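Local coordinates for hypothetical protein Atu2327 (Agrobacterium tumefaciens, PDB 2O8I), which is of unknown function but belongs to the OHCU decarboxylase family and so probably decarboxylates 2-oxo-4-hydroxy-4-carboxy-5-ureidoimidazoline in urate breakdown, at residues L33-A37 with K38-G42; P64-A67 with G68-I72; F115-V119 with K120-R124. All blocks are in the same frame, centred on the assembly; numbering follows the deposited sequence.

How the contacts relate
The three contacts follow one another along an all-helical chain, and each includes the N-cap of a helix: 37-50 in contact 1, 66-74 in contact 2 and 124-135 in contact 3. Contact 1 stands apart, its centre about 26 Å from that of contact 2, on the opposite side of the chain's centre, and about 23 Å from that of contact 3. Contacts 2 and 3 are neighbours, with centres about 11 Å apart. They meet where L66 CD1 packs on V119 CG2 at 3.9 Å, and both also touch the second subunit. The start of helix 66-74 and the loop before helix 124-135 thus form one packed region at the interface with the second subunit.

Contact 1: L33-A37 with K38-G42; sequences LELTA and KAVHG
T36 meets A39 and V40 through two acceptors, one on its side chain and one on its backbone, at the N-cap of helix 37-50. The hydroxyl OG1 accepts from A39 N at 3.0 Å with an N-H...O angle of 163°; a chi1 of 67° sets it between the T36 backbone N and carbonyl carbon, turned to the helix start. T36 O takes V40 N at 2.9 Å. The next bond of the helix, H41 N to A37 O, is also 2.9 Å long.

The apolar contacts gather on V40. L35, at the centre of an inverse gamma turn, reaches back so that its CD2 lies 4.2 Å from V40 CG2, the two side chains running at a slant to each other. L33 brings CD1 to 4.1 Å from V40 CA. F11 and L158 extend this packing to helices 4-11 and 139-161, while H41 NE2 is hydrogen-bonded to E151 O.

T36 OG1 thus supplies A39 N with an acceptor that no earlier helical turn provides, while T36 O starts the regular bonding at V40 N. Backbone bonds of A37 with P163 and of K38 with E164 tie the same helix start to the C-terminal end of the chain.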
# COMPACT_ATOMS: atom_id res chain seq x y z
N LEU A 33 16.94 12.97 -16.43
CA LEU A 33 16.18 11.89 -17.07
C LEU A 33 15.00 12.44 -17.86
O LEU A 33 14.37 13.39 -17.44
CB LEU A 33 15.66 10.88 -16.03
CG LEU A 33 16.71 10.08 -15.23
CD1 LEU A 33 16.06 9.25 -14.21
CD2 LEU A 33 17.53 9.18 -16.16
N GLU A 34 14.74 11.85 -19.01
CA GLU A 34 13.43 11.92 -19.64
C GLU A 34 12.41 11.28 -18.64
O GLU A 34 12.67 10.20 -18.04
CB GLU A 34 13.47 11.07 -20.91
CG GLU A 34 13.96 11.77 -22.15
CD GLU A 34 12.78 12.26 -22.98
OE1 GLU A 34 11.90 11.42 -23.38
OE2 GLU A 34 12.73 13.49 -23.21
N LEU A 35 11.27 11.94 -18.45
CA LEU A 35 10.32 11.39 -17.49
C LEU A 35 9.41 10.38 -18.19
O LEU A 35 8.26 10.69 -18.59
CB LEU A 35 9.56 12.49 -16.76
CG LEU A 35 10.39 13.38 -15.84
CD1 LEU A 35 9.55 14.53 -15.37
CD2 LEU A 35 10.99 12.62 -14.71
N THR A 36 9.97 9.20 -18.38
CA THR A 36 9.28 8.09 -18.98
C THR A 36 9.48 6.93 -18.03
O THR A 36 10.44 6.91 -17.27
CB THR A 36 9.84 7.70 -20.39
OG1 THR A 36 11.16 7.18 -20.27
CG2 THR A 36 9.80 8.85 -21.34
N ALA A 37 8.56 5.97 -18.07
CA ALA A 37 8.73 4.78 -17.28
C ALA A 37 10.04 4.09 -17.59
O ALA A 37 10.72 3.74 -16.67
CB ALA A 37 7.57 3.84 -17.47
N LYS A 38 10.43 3.92 -18.87
CA LYS A 38 11.71 3.28 -19.22
C LYS A 38 12.91 3.96 -18.57
O LYS A 38 13.69 3.30 -17.87
CB LYS A 38 11.93 3.21 -20.72
CG LYS A 38 11.38 1.91 -21.34
CD LYS A 38 11.83 1.72 -22.86
CE LYS A 38 13.37 1.32 -23.04
NZ LYS A 38 14.32 2.51 -23.18
N ALA A 39 13.03 5.28 -18.79
CA ALA A 39 14.13 6.05 -18.23
C ALA A 39 14.14 5.97 -16.71
O ALA A 39 15.11 5.51 -16.14
CB ALA A 39 14.09 7.50 -18.69
N VAL A 40 13.06 6.35 -16.05
CA VAL A 40 13.07 6.42 -14.58
C VAL A 40 13.27 5.02 -13.96
O VAL A 40 13.97 4.86 -12.95
CB VAL A 40 11.81 7.10 -14.01
CG1 VAL A 40 11.82 7.09 -12.51
CG2 VAL A 40 11.66 8.52 -14.53
N HIS A 41 12.66 4.00 -14.57
CA HIS A 41 12.83 2.64 -14.09
C HIS A 41 14.28 2.17 -14.20
O HIS A 41 14.78 1.54 -13.27
CB HIS A 41 11.94 1.69 -14.87
CG HIS A 41 11.99 0.27 -14.39
ND1 HIS A 41 12.78 -0.69 -15.00
CD2 HIS A 41 11.30 -0.36 -13.41
CE1 HIS A 41 12.59 -1.85 -14.40
NE2 HIS A 41 11.70 -1.68 -13.44
N GLY A 42 14.95 2.47 -15.34
CA GLY A 42 16.32 2.07 -15.51
C GLY A 42 17.15 2.70 -14.38
O GLY A 42 18.02 2.03 -13.78

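Contact 2: P64-A67 with G68-I72; sequences PDLA and GKLAI
The chain turns from P64 and D65 into helix 66-74, with K69 N bonded to D65 O (3.1 Å), L70 N to L66 O (2.9 Å, 164° at the hydrogen) and A71 N to A67 O; a second, weak bond runs from K69 N to L66 O.

D65 is the N-cap. With CG lodged between its backbone N and carbonyl carbon (chi1 58°), the carboxylate folds back over the first turn, and OD1 accepts from G68 N at 3.0 Å. The donor comes in nearly in line with the CG-OD1 bond, although the angle at the hydrogen, 148°, is bent. G68 has no side chain, and its CA also lies against OD1. D65 also packs on N104 of helix 94-111.

K69 runs back along the helix start. Its CG passes 3.7 Å from D65 O, and the extended chain beyond brings CE to 3.9 Å from P64 CG, crossing the proline at about a right angle. From there NZ is hydrogen-bonded to H63 NE2 and forms a salt bridge with E75 OE1 of the second subunit. One turn apart, L66 and L70 touch more loosely, L66 CG being 4.5 Å from L70 CD1, and L70 goes on to pack on H97 and F100.

The D65 carboxylate lies at the positive end of the helix dipole, which would be expected to favour its charged form. The charge of K69, a buried residue, is probably balanced by E75 of the second subunit; its chain packs on P64 and on I72 of the second subunit, and NZ adds the salt bridge to that subunit.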
# COMPACT_ATOMS: atom_id res chain seq x y z
N PRO A 64 4.69 -4.52 0.49
CA PRO A 64 3.42 -5.04 1.02
C PRO A 64 3.10 -6.45 0.54
O PRO A 64 3.50 -6.86 -0.58
CB PRO A 64 2.38 -4.07 0.45
CG PRO A 64 3.03 -3.41 -0.70
CD PRO A 64 4.50 -3.37 -0.41
N ASP A 65 2.39 -7.18 1.40
CA ASP A 65 1.91 -8.50 1.03
C ASP A 65 0.68 -8.40 0.10
O ASP A 65 0.03 -7.36 -0.03
CB ASP A 65 1.63 -9.36 2.26
CG ASP A 65 0.62 -8.74 3.20
OD1 ASP A 65 -0.17 -7.87 2.82
OD2 ASP A 65 0.60 -9.13 4.35
N LEU A 66 0.41 -9.51 -0.56
CA LEU A 66 -0.65 -9.58 -1.50
C LEU A 66 -2.03 -9.11 -0.96
O LEU A 66 -2.72 -8.27 -1.56
CB LEU A 66 -0.68 -11.00 -1.99
CG LEU A 66 -1.38 -11.21 -3.31
CD1 LEU A 66 -1.10 -10.09 -4.23
CD2 LEU A 66 -0.81 -12.48 -3.82
N ALA A 67 -2.45 -9.62 0.19
CA ALA A 67 -3.74 -9.18 0.77
C ALA A 67 -3.81 -7.68 0.96
O ALA A 67 -4.84 -7.06 0.69
CB ALA A 67 -4.02 -9.88 2.03
N GLY A 68 -2.71 -7.08 1.39
CA GLY A 68 -2.62 -5.64 1.51
C GLY A 68 -2.77 -4.94 0.17
O GLY A 68 -3.35 -3.84 0.11
N LYS A 69 -2.27 -5.53 -0.92
CA LYS A 69 -2.43 -4.88 -2.20
C LYS A 69 -3.90 -4.99 -2.64
O LYS A 69 -4.48 -4.03 -3.16
CB LYS A 69 -1.50 -5.45 -3.28
CG LYS A 69 -0.03 -5.25 -3.01
CD LYS A 69 0.87 -5.82 -4.15
CE LYS A 69 2.29 -5.20 -4.08
NZ LYS A 69 3.23 -5.77 -5.12
N LEU A 70 -4.49 -6.16 -2.41
CA LEU A 70 -5.88 -6.40 -2.81
C LEU A 70 -6.83 -5.46 -2.08
O LEU A 70 -7.78 -4.91 -2.67
CB LEU A 70 -6.26 -7.87 -2.60
CG LEU A 70 -5.47 -8.81 -3.54
CD1 LEU A 70 -5.75 -10.23 -3.17
CD2 LEU A 70 -5.88 -8.62 -4.97
N ALA A 71 -6.56 -5.24 -0.80
CA ALA A 71 -7.36 -4.31 -0.03
C ALA A 71 -7.24 -2.87 -0.50
O ALA A 71 -8.22 -2.13 -0.56
CB ALA A 71 -7.03 -4.43 1.44
N ILE A 72 -6.05 -2.45 -0.87
CA ILE A 72 -5.95 -1.12 -1.46
C ILE A 72 -6.73 -1.02 -2.78
O ILE A 72 -7.42 -0.02 -3.01
CB ILE A 72 -4.49 -0.64 -1.56
CG1 ILE A 72 -4.04 -0.12 -0.19
CG2 ILE A 72 -4.39 0.49 -2.55
CD1 ILE A 72 -2.66 -0.60 0.26

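Contact 3: F115-V119 with K120-R124; sequences FIIAV and KGLNR
L122 meets the side chain of I117 and the carbonyls of A118 and V119 at a type II beta turn from V119 to L122, in the loop between helices 94-111 and 124-135. K120 is the first of the two central residues. Its side chain leaves the turn, bends further along, and packs on G74 of the second subunit.

G121 follows with a phi of 76°, the positive value expected at the third position of a type II turn and readily adopted by glycine.

L122 closes the turn and carries the contact. Its N donates to V119 O at 2.9 Å, a bent bond of 146°. L122 CB is 3.3 Å from V119 O, and the CD2 branch turns back along the preceding residues to pass beside A118 O. The same methyl meets the end of I117, whose chain is stretched out by two anti torsions, chi1 (-169°) and chi2. Buried I117 in turn packs on A130 and R134 of helix 124-135, while V119 packs on I127 of that helix and on L76 of the second subunit.

N123 then takes the N-cap position of helix 124-135: its side chain caps a backbone N in the first turn, and its own N is bonded to D126 OD2. R124 begins the helix and packs on F100 and L92. Across the turn, the methyl groups I117 CD1 and L122 CD2 lie 3.9 Å apart.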
# COMPACT_ATOMS: atom_id res chain seq x y z
N PHE A 115 5.70 -12.67 0.44
CA PHE A 115 5.62 -13.25 -0.88
C PHE A 115 5.35 -12.11 -1.85
O PHE A 115 4.32 -11.42 -1.78
CB PHE A 115 4.49 -14.28 -0.91
CG PHE A 115 4.30 -14.93 -2.24
CD1 PHE A 115 5.29 -15.72 -2.78
CD2 PHE A 115 3.10 -14.75 -2.95
CE1 PHE A 115 5.13 -16.32 -4.03
CE2 PHE A 115 2.90 -15.37 -4.19
CZ PHE A 115 3.94 -16.15 -4.75
N ILE A 116 6.30 -11.87 -2.74
CA ILE A 116 6.24 -10.73 -3.61
C ILE A 116 6.05 -11.24 -5.05
O ILE A 116 6.79 -12.13 -5.55
CB ILE A 116 7.52 -9.94 -3.52
CG1 ILE A 116 7.68 -9.34 -2.13
CG2 ILE A 116 7.58 -8.84 -4.62
CD1 ILE A 116 9.13 -8.83 -1.86
N ILE A 117 5.02 -10.70 -5.70
CA ILE A 117 4.72 -11.14 -7.04
C ILE A 117 4.01 -10.05 -7.83
O ILE A 117 3.08 -9.44 -7.33
CB ILE A 117 3.91 -12.48 -7.01
CG1 ILE A 117 3.83 -13.07 -8.43
CG2 ILE A 117 2.54 -12.34 -6.29
CD1 ILE A 117 3.03 -14.33 -8.49
N ALA A 118 4.51 -9.76 -9.03
CA ALA A 118 3.80 -8.87 -9.96
C ALA A 118 2.54 -9.60 -10.41
O ALA A 118 2.58 -10.78 -10.78
CB ALA A 118 4.65 -8.55 -11.14
N VAL A 119 1.43 -8.89 -10.41
CA VAL A 119 0.13 -9.49 -10.43
C VAL A 119 -0.71 -9.04 -11.66
O VAL A 119 -1.76 -9.63 -11.94
CB VAL A 119 -0.53 -9.15 -9.07
CG1 VAL A 119 -1.93 -8.60 -9.19
CG2 VAL A 119 -0.36 -10.30 -8.08
N LYS A 120 -0.23 -8.02 -12.39
CA LYS A 120 -0.92 -7.57 -13.61
C LYS A 120 -1.19 -8.76 -14.53
O LYS A 120 -0.28 -9.53 -14.85
CB LYS A 120 -0.16 -6.45 -14.35
CG LYS A 120 -0.79 -6.08 -15.71
CD LYS A 120 -0.62 -4.60 -16.21
CE LYS A 120 -1.11 -3.49 -15.22
NZ LYS A 120 -2.51 -3.70 -14.69
N GLY A 121 -2.45 -8.93 -14.93
CA GLY A 121 -2.84 -10.01 -15.83
C GLY A 121 -2.94 -11.41 -15.21
O GLY A 121 -3.12 -12.38 -15.91
N LEU A 122 -2.81 -11.53 -13.90
CA LEU A 122 -2.71 -12.83 -13.27
C LEU A 122 -4.04 -13.14 -12.60
O LEU A 122 -4.68 -12.26 -12.01
CB LEU A 122 -1.55 -12.86 -12.25
CG LEU A 122 -0.18 -13.50 -12.64
CD1 LEU A 122 0.41 -13.10 -14.01
CD2 LEU A 122 0.84 -13.34 -11.58
N ASN A 123 -4.45 -14.40 -12.69
CA ASN A 123 -5.63 -14.81 -11.98
C ASN A 123 -5.21 -15.52 -10.68
O ASN A 123 -4.02 -15.72 -10.40
CB ASN A 123 -6.51 -15.70 -12.89
CG ASN A 123 -5.80 -16.97 -13.32
OD1 ASN A 123 -5.22 -17.69 -12.48
ND2 ASN A 123 -5.82 -17.26 -14.61
N ARG A 124 -6.20 -15.92 -9.90
CA ARG A 124 -5.97 -16.64 -8.65
C ARG A 124 -5.12 -17.89 -8.81
O ARG A 124 -4.21 -18.11 -8.02
CB ARG A 124 -7.31 -17.01 -8.02
CG ARG A 124 -7.16 -17.70 -6.69
CD ARG A 124 -8.51 -18.02 -6.10
NE ARG A 124 -9.33 -18.85 -6.98
CZ ARG A 124 -9.41 -20.18 -6.89
NH1 ARG A 124 -8.70 -20.84 -5.96
NH2 ARG A 124 -10.19 -20.84 -7.74